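Local coordinates for protein NADP-dependent alcohol dehydrogenase (Entamoeba histolytica, PDB 2OUI) that probably catalyses the reversible NADP-dependent oxidation of alcohols to aldehydes or ketones, working as a tetramer of zinc-containing, medium-chain-type subunits, at residues A[87-92]-A[101-106]; A[179-184]-A[317-322]; A[191-196]-A[228-233]. The protein carries 1 engineered substitution. All coordinates share one frame; numbering follows the deposited sequence.

Contact 1: residues A[87-92]-A[101-106]; sequences TPDWGE and MHSGGM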
loop_
_atom_site.group_PDB
_atom_site.type_symbol
_atom_site.label_atom_id
_atom_site.label_comp_id
_atom_site.label_asym_id
_atom_site.label_seq_id
_atom_site.Cartn_x
_atom_site.Cartn_y
_atom_site.Cartn_z
ATOM N N THR A 87 1.050 5.598 24.259
ATOM C CA THR A 87 2.103 6.616 24.384
ATOM C C THR A 87 3.429 5.924 24.026
ATOM O O THR A 87 4.170 5.471 24.908
ATOM C CB THR A 87 2.195 7.190 25.840
ATOM O OG1 THR A 87 2.323 6.099 26.754
ATOM C CG2 THR A 87 0.967 8.017 26.213
ATOM N N PRO A 88 3.736 5.821 22.724
ATOM C CA PRO A 88 4.900 5.038 22.288
ATOM C C PRO A 88 6.278 5.567 22.733
ATOM O O PRO A 88 6.437 6.746 23.109
ATOM C CB PRO A 88 4.814 5.112 20.740
ATOM C CG PRO A 88 3.369 5.420 20.456
ATOM C CD PRO A 88 3.000 6.389 21.587
ATOM N N ASP A 89 7.257 4.677 22.693
ATOM C CA ASP A 89 8.677 5.051 22.783
ATOM C C ASP A 89 9.079 5.171 21.318
ATOM O O ASP A 89 9.289 4.151 20.635
ATOM C CB ASP A 89 9.475 3.925 23.437
ATOM C CG ASP A 89 8.818 3.399 24.741
ATOM O OD1 ASP A 89 8.864 4.100 25.779
ATOM O OD2 ASP A 89 8.266 2.269 24.719
ATOM N N TRP A 90 9.134 6.400 20.827
ATOM C CA TRP A 90 9.200 6.641 19.369
ATOM C C TRP A 90 10.500 6.190 18.657
ATOM O O TRP A 90 10.525 6.076 17.428
ATOM C CB TRP A 90 8.834 8.113 19.068
ATOM C CG TRP A 90 7.368 8.353 19.276
ATOM C CD1 TRP A 90 6.753 8.804 20.417
ATOM C CD2 TRP A 90 6.331 8.074 18.343
ATOM N NE1 TRP A 90 5.382 8.847 20.231
ATOM C CE2 TRP A 90 5.100 8.407 18.959
ATOM C CE3 TRP A 90 6.320 7.592 17.014
ATOM C CZ2 TRP A 90 3.871 8.264 18.302
ATOM C CZ3 TRP A 90 5.094 7.450 16.365
ATOM C CH2 TRP A 90 3.892 7.766 17.008
ATOM N N GLY A 91 11.581 5.979 19.403
ATOM C CA GLY A 91 12.850 5.534 18.814
ATOM C C GLY A 91 13.095 4.035 18.901
ATOM O O GLY A 91 14.137 3.560 18.472
ATOM N N GLU A 92 12.172 3.286 19.504
ATOM C CA GLU A 92 12.361 1.823 19.613
ATOM C C GLU A 92 12.218 1.150 18.253
ATOM O O GLU A 92 11.667 1.757 17.319
ATOM C CB GLU A 92 11.388 1.207 20.628
ATOM C CG GLU A 92 11.668 1.569 22.100
ATOM C CD GLU A 92 13.018 1.104 22.648
ATOM O OE1 GLU A 92 13.573 0.083 22.194
ATOM O OE2 GLU A 92 13.516 1.771 23.574
ATOM N N MET A 101 2.923 1.455 18.249
ATOM C CA MET A 101 2.076 0.941 19.347
ATOM C C MET A 101 2.658 -0.319 19.947
ATOM O O MET A 101 2.201 -0.778 20.998
ATOM C CB MET A 101 0.635 0.705 18.889
ATOM C CG MET A 101 0.412 -0.414 17.848
ATOM S SD MET A 101 0.945 0.037 16.168
ATOM C CE MET A 101 -0.229 1.284 15.709
ATOM N N HIS A 102 3.654 -0.900 19.264
ATOM C CA HIS A 102 4.362 -2.078 19.787
ATOM C C HIS A 102 5.789 -1.776 20.209
ATOM O O HIS A 102 6.643 -2.672 20.211
ATOM C CB HIS A 102 4.307 -3.226 18.770
ATOM C CG HIS A 102 2.908 -3.626 18.418
ATOM N ND1 HIS A 102 2.043 -4.187 19.334
ATOM C CD2 HIS A 102 2.214 -3.524 17.255
ATOM C CE1 HIS A 102 0.874 -4.404 18.755
ATOM N NE2 HIS A 102 0.957 -4.021 17.491
ATOM N N SER A 103 6.046 -0.524 20.601
ATOM C CA SER A 103 7.399 -0.119 20.956
ATOM C C SER A 103 7.882 -0.864 22.191
ATOM O O SER A 103 7.227 -0.824 23.233
ATOM C CB SER A 103 7.447 1.388 21.183
ATOM O OG SER A 103 6.592 1.762 22.272
ATOM N N GLY A 104 9.005 -1.574 22.062
ATOM C CA GLY A 104 9.532 -2.356 23.196
ATOM C C GLY A 104 9.013 -3.794 23.227
ATOM O O GLY A 104 9.483 -4.606 24.020
ATOM N N GLY A 105 8.078 -4.131 22.338
ATOM C CA GLY A 105 7.509 -5.483 22.295
ATOM C C GLY A 105 6.003 -5.420 22.146
ATOM O O GLY A 105 5.422 -4.351 22.206
ATOM N N MET A 106 5.363 -6.562 21.917
ATOM C CA MET A 106 3.922 -6.560 21.588
ATOM C C MET A 106 3.091 -5.842 22.664
ATOM O O MET A 106 3.211 -6.130 23.878
ATOM C CB MET A 106 3.429 -8.000 21.349
ATOM C CG MET A 106 1.994 -8.112 20.859
ATOM S SD MET A 106 1.798 -9.722 20.038
ATOM C CE MET A 106 1.991 -10.840 21.426
#
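S103 lodges in the bend formed by P88, D89 and E92, so that two beta turns of the GroES-like domain pack together: a type I turn from D89 to E92 and a type II turn from H102 to G105. S103 has the largest share of the buried surface, and its CB lies 3.4 Å from the carbonyl O of D89. Its hydroxyl lies between N and C of its own backbone (chi1 62°) and there reaches the aspartate, S103 OG donating to D89 OD2 over 3.0 Å. The donor stands above the carboxylate plane, 38° out of it. K111 makes a salt bridge to the same OD2, so this oxygen is shared between a hydroxyl and a charge, which probably favours the ionised carboxylate. P88 borders the hydroxyl from the other end of the bend, its CA 3.7 Å from S103 OG. E92, the N-cap residue of helix 93-96, contributes the foot of its side chain to the contact, with CB 4.0 Å from S103 CB. Farther out, its OE2 forms a salt bridge with K73 of a third subunit. Next to the serine, G104 N gives its hydrogen bond to E94 OE1 and packs 3.9 Å from E92 CB.

Contact 2: residues A[179-184]-A[317-322]; sequences GLMSVA and SKLITH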
loop_
_atom_site.group_PDB
_atom_site.type_symbol
_atom_site.label_atom_id
_atom_site.label_comp_id
_atom_site.label_asym_id
_atom_site.label_seq_id
_atom_site.Cartn_x
_atom_site.Cartn_y
_atom_site.Cartn_z
ATOM N N GLY A 179 -17.135 0.174 18.706
ATOM C CA GLY A 179 -17.847 -0.173 17.459
ATOM C C GLY A 179 -18.588 0.994 16.827
ATOM O O GLY A 179 -18.677 1.108 15.594
ATOM N N LEU A 180 -19.197 1.827 17.663
ATOM C CA LEU A 180 -19.884 3.024 17.166
ATOM C C LEU A 180 -18.885 3.915 16.447
ATOM O O LEU A 180 -19.210 4.536 15.422
ATOM C CB LEU A 180 -20.565 3.778 18.316
ATOM C CG LEU A 180 -21.799 3.122 18.955
ATOM C CD1 LEU A 180 -22.283 3.929 20.172
ATOM C CD2 LEU A 180 -22.899 3.043 17.930
ATOM N N MET A 181 -17.668 3.985 16.989
ATOM C CA MET A 181 -16.623 4.781 16.363
ATOM C C MET A 181 -16.090 4.091 15.113
ATOM O O MET A 181 -15.636 4.764 14.203
ATOM C CB MET A 181 -15.511 5.184 17.341
ATOM C CG MET A 181 -15.960 6.276 18.358
ATOM S SD MET A 181 -16.403 7.800 17.468
ATOM C CE MET A 181 -18.199 7.799 17.443
ATOM N N SER A 182 -16.202 2.754 15.057
ATOM C CA SER A 182 -15.868 2.016 13.814
ATOM C C SER A 182 -16.908 2.263 12.712
ATOM O O SER A 182 -16.559 2.304 11.525
ATOM C CB SER A 182 -15.773 0.512 14.065
ATOM O OG SER A 182 -14.618 0.193 14.834
ATOM N N VAL A 183 -18.182 2.380 13.100
ATOM C CA VAL A 183 -19.209 2.851 12.201
ATOM C C VAL A 183 -18.886 4.250 11.711
ATOM O O VAL A 183 -18.950 4.522 10.506
ATOM C CB VAL A 183 -20.634 2.783 12.834
ATOM C CG1 VAL A 183 -21.670 3.454 11.915
ATOM C CG2 VAL A 183 -21.047 1.313 13.086
ATOM N N ALA A 184 -18.584 5.154 12.638
ATOM C CA ALA A 184 -18.251 6.526 12.235
ATOM C C ALA A 184 -16.979 6.548 11.348
ATOM O O ALA A 184 -16.950 7.241 10.329
ATOM C CB ALA A 184 -18.125 7.449 13.462
ATOM N N SER A 317 -20.041 13.455 21.537
ATOM C CA SER A 317 -20.912 13.614 22.706
ATOM C C SER A 317 -21.984 12.530 22.791
ATOM O O SER A 317 -22.421 12.191 23.891
ATOM C CB SER A 317 -21.553 15.003 22.749
ATOM O OG SER A 317 -22.563 15.126 21.753
ATOM N N LYS A 318 -22.404 11.984 21.642
ATOM C CA LYS A 318 -23.426 10.920 21.604
ATOM C C LYS A 318 -22.984 9.655 22.340
ATOM O O LYS A 318 -23.808 8.800 22.633
ATOM C CB LYS A 318 -23.752 10.518 20.165
ATOM C CG LYS A 318 -24.429 11.579 19.319
ATOM C CD LYS A 318 -24.575 10.980 17.895
ATOM C CE LYS A 318 -24.340 11.984 16.781
ATOM N NZ LYS A 318 -25.500 12.911 16.703
ATOM N N LEU A 319 -21.679 9.518 22.585
ATOM C CA LEU A 319 -21.140 8.362 23.295
ATOM C C LEU A 319 -21.343 8.459 24.797
ATOM O O LEU A 319 -21.272 7.460 25.495
ATOM C CB LEU A 319 -19.632 8.222 23.042
ATOM C CG LEU A 319 -19.180 7.944 21.607
ATOM C CD1 LEU A 319 -17.642 7.932 21.503
ATOM C CD2 LEU A 319 -19.759 6.621 21.132
ATOM N N ILE A 320 -21.551 9.670 25.292
ATOM C CA ILE A 320 -21.547 9.911 26.742
ATOM C C ILE A 320 -22.945 9.708 27.315
ATOM O O ILE A 320 -23.877 10.488 27.043
ATOM C CB ILE A 320 -21.058 11.330 27.059
ATOM C CG1 ILE A 320 -19.636 11.553 26.519
ATOM C CG2 ILE A 320 -21.111 11.604 28.589
ATOM C CD1 ILE A 320 -19.197 13.017 26.560
ATOM N N THR A 321 -23.090 8.689 28.148
ATOM C CA THR A 321 -24.402 8.382 28.728
ATOM C C THR A 321 -24.506 8.689 30.221
ATOM O O THR A 321 -25.597 8.826 30.747
ATOM C CB THR A 321 -24.763 6.912 28.529
ATOM O OG1 THR A 321 -23.663 6.092 28.962
ATOM C CG2 THR A 321 -25.056 6.643 27.042
ATOM N N HIS A 322 -23.366 8.759 30.893
ATOM C CA HIS A 322 -23.319 8.914 32.345
ATOM C C HIS A 322 -22.231 9.923 32.658
ATOM O O HIS A 322 -21.118 9.811 32.142
ATOM C CB HIS A 322 -22.943 7.593 33.007
ATOM C CG HIS A 322 -23.988 6.529 32.896
ATOM N ND1 HIS A 322 -24.192 5.803 31.740
ATOM C CD2 HIS A 322 -24.866 6.048 33.805
ATOM C CE1 HIS A 322 -25.166 4.932 31.940
ATOM N NE2 HIS A 322 -25.596 5.065 33.183
#
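L319 fits its two methyl branches against two successive residues of helix 177-188, CD2 against L180 and CD1 against M181. The helix belongs to the Rossmann-type coenzyme domain and starts in a glycine-rich turn, with G179 at the last glycine of what looks like the GxGxxG pattern. The leucine sits in a short 3-10 segment, 317-319, that leads into strand 320-325 of the mixed sheet, so the contact ties the coenzyme domain to the chain where it rejoins that sheet.

The two leucines lie alongside each other and run in opposite directions. Each has CG anti to its own carbonyl carbon and then continues extended into one methyl, a form that brings L180 CD1 to 3.8 Å from L319 CD2, while the same CD2 lies 4.1 Å from L180 CB. The backbones stay well apart, with 8.2 Å between L180 CA and L319 CA, so the side chains alone bridge the gap. The closest approaches are all between carbon atoms, and all three side chains are buried.

L180 also packs on I175 and on I206 and A207 of helix 201-209. Y210 borders M181, and K318 touches the same tyrosine. The side chain of M181 is about 12 Å from the bound zinc ion, so the contact is structural packing and not part of the metal site.

M181 meets L319 differently from L180, with the two side chains crossing at a slant. The thioether chain folds at chi2 (-62°) and again at chi3 (102°), which turns its end back toward the leucine. As a result L319 CD1 touches the chain twice, at M181 CG (3.9 Å) and at M181 CE (4.1 Å).

Contact 3: residues A[191-196]-A[228-233]; sequences AGRIFA and LKATDG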
loop_
_atom_site.group_PDB
_atom_site.type_symbol
_atom_site.label_atom_id
_atom_site.label_comp_id
_atom_site.label_asym_id
_atom_site.label_seq_id
_atom_site.Cartn_x
_atom_site.Cartn_y
_atom_site.Cartn_z
ATOM N N ALA A 191 -17.506 4.430 3.175
ATOM C CA ALA A 191 -18.444 3.296 3.062
ATOM C C ALA A 191 -19.854 3.757 2.745
ATOM O O ALA A 191 -20.300 4.842 3.177
ATOM C CB ALA A 191 -18.428 2.407 4.369
ATOM N N GLY A 192 -20.566 2.927 1.980
ATOM C CA GLY A 192 -21.929 3.196 1.567
ATOM C C GLY A 192 -22.857 2.472 2.525
ATOM O O GLY A 192 -23.207 2.991 3.588
ATOM N N ARG A 193 -23.245 1.254 2.171
ATOM C CA ARG A 193 -24.104 0.506 3.074
ATOM C C ARG A 193 -23.255 0.021 4.249
ATOM O O ARG A 193 -22.163 -0.542 4.055
ATOM C CB ARG A 193 -24.732 -0.669 2.321
ATOM C CG ARG A 193 -25.744 -1.434 3.122
ATOM C CD ARG A 193 -26.581 -2.330 2.206
ATOM N NE ARG A 193 -27.793 -2.767 2.883
ATOM C CZ ARG A 193 -28.573 -3.746 2.448
ATOM N NH1 ARG A 193 -28.268 -4.399 1.320
ATOM N NH2 ARG A 193 -29.659 -4.073 3.140
ATOM N N ILE A 194 -23.726 0.276 5.480
ATOM C CA ILE A 194 -23.013 -0.193 6.670
ATOM C C ILE A 194 -23.965 -0.988 7.566
ATOM O O ILE A 194 -24.949 -0.431 8.069
ATOM C CB ILE A 194 -22.352 0.980 7.498
ATOM C CG1 ILE A 194 -21.314 1.732 6.667
ATOM C CG2 ILE A 194 -21.657 0.440 8.732
ATOM C CD1 ILE A 194 -20.911 3.097 7.290
ATOM N N PHE A 195 -23.700 -2.293 7.720
ATOM C CA PHE A 195 -24.446 -3.136 8.664
ATOM C C PHE A 195 -23.774 -3.013 10.020
ATOM O O PHE A 195 -22.554 -3.073 10.101
ATOM C CB PHE A 195 -24.382 -4.605 8.254
ATOM C CG PHE A 195 -25.041 -4.895 6.933
ATOM C CD1 PHE A 195 -24.309 -4.854 5.750
ATOM C CD2 PHE A 195 -26.382 -5.210 6.889
ATOM C CE1 PHE A 195 -24.948 -5.121 4.525
ATOM C CE2 PHE A 195 -27.025 -5.483 5.675
ATOM C CZ PHE A 195 -26.288 -5.444 4.488
ATOM N N ALA A 196 -24.571 -2.866 11.067
ATOM C CA ALA A 196 -24.051 -2.742 12.441
ATOM C C ALA A 196 -24.700 -3.862 13.254
ATOM O O ALA A 196 -25.912 -3.871 13.463
ATOM C CB ALA A 196 -24.409 -1.368 13.023
ATOM N N LEU A 228 -26.162 -12.334 4.765
ATOM C CA LEU A 228 -26.164 -13.013 3.463
ATOM C C LEU A 228 -27.485 -12.843 2.731
ATOM O O LEU A 228 -27.503 -12.632 1.517
ATOM C CB LEU A 228 -25.833 -14.487 3.616
ATOM C CG LEU A 228 -24.392 -14.797 4.029
ATOM C CD1 LEU A 228 -24.238 -16.301 4.266
ATOM C CD2 LEU A 228 -23.372 -14.285 2.998
ATOM N N LYS A 229 -28.596 -12.928 3.449
ATOM C CA LYS A 229 -29.890 -12.626 2.858
ATOM C C LYS A 229 -29.958 -11.186 2.366
ATOM O O LYS A 229 -30.473 -10.933 1.273
ATOM C CB LYS A 229 -31.034 -12.914 3.830
ATOM C CG LYS A 229 -31.584 -14.308 3.685
ATOM C CD LYS A 229 -32.103 -14.870 4.994
ATOM C CE LYS A 229 -32.127 -16.400 4.928
ATOM N NZ LYS A 229 -32.587 -17.049 6.190
ATOM N N ALA A 230 -29.453 -10.248 3.166
ATOM C CA ALA A 230 -29.532 -8.830 2.822
ATOM C C ALA A 230 -28.668 -8.479 1.611
ATOM O O ALA A 230 -28.896 -7.453 0.969
ATOM C CB ALA A 230 -29.153 -7.937 4.016
ATOM N N THR A 231 -27.680 -9.317 1.313
ATOM C CA THR A 231 -26.756 -9.071 0.223
ATOM C C THR A 231 -26.949 -10.136 -0.889
ATOM O O THR A 231 -26.029 -10.423 -1.651
ATOM C CB THR A 231 -25.295 -9.060 0.720
ATOM O OG1 THR A 231 -24.973 -10.315 1.326
ATOM C CG2 THR A 231 -25.032 -7.923 1.754
ATOM N N ASP A 232 -28.150 -10.701 -0.964
ATOM C CA ASP A 232 -28.475 -11.818 -1.890
ATOM C C ASP A 232 -27.320 -12.806 -2.067
ATOM O O ASP A 232 -26.915 -13.116 -3.191
ATOM C CB ASP A 232 -28.964 -11.315 -3.253
ATOM C CG ASP A 232 -29.423 -12.469 -4.181
ATOM O OD1 ASP A 232 -28.985 -12.507 -5.340
ATOM O OD2 ASP A 232 -30.190 -13.349 -3.740
ATOM N N GLY A 233 -26.791 -13.274 -0.939
ATOM C CA GLY A 233 -25.805 -14.336 -0.892
ATOM C C GLY A 233 -24.386 -13.920 -1.194
ATOM O O GLY A 233 -23.482 -14.745 -1.085
HETATM O O HOH W 1 -31.517 -5.621 1.699
#
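The F195 ring overlaps the end of helix 223-230, where its CE2 rests 3.6 Å from A230 CB and its CZ 3.9 Å from T231 CG2. T231 OG1, turned away from the ring, bonds I227 O, which helps fix the rotation that presents CG2 to F195.

Beside the ring runs R193, fully extended from CG to NE, with chi1 at -174°. The rim of the F195 ring meets the guanidinium face, F195 CZ standing 3.4 Å above its plane over its centre. The group reaches on to the helix end, where R193 NH1 donates to A230 O at 3.1 Å. This bond is bent (138° at the hydrogen) and comes from above the carbonyl plane. A water molecule bridges R193 NH2 and A230 O, a longer second link, while D214 of the neighbouring strand holds NH2 in a salt bridge. The carbonyl so gripped lies at the C-terminal end of the helix, whose dipole probably favours a cationic partner.

D232, with positive phi, and G233, whose N reaches L228 O at 2.6 Å, close the helix in a Schellman motif, here packed against a central-sheet strand of a Rossmann-type alpha/beta fold.

Contact 1 comes first along the chain, in the GroES-like domain. Contacts 2 and 3 follow in the coenzyme part, and the residues of contact 3 fall between the two segments of contact 2. The centres of contacts 1 and 2 are 28 Å apart, on opposite sides of the centre of the chain, and those of contacts 1 and 3 are 37 Å apart. Contacts 2 and 3 are 21 Å apart by centre but touch where helix 177-188 and strand 194-197 pack together, V183 O 4.0 Å from I194 CD1. Contact 3 lies far out in the coenzyme domain, between helix 223-230 and the second strand of the parallel sheet. Contacts 1 and 3 both border other subunits of the tetramer; contact 2 does not.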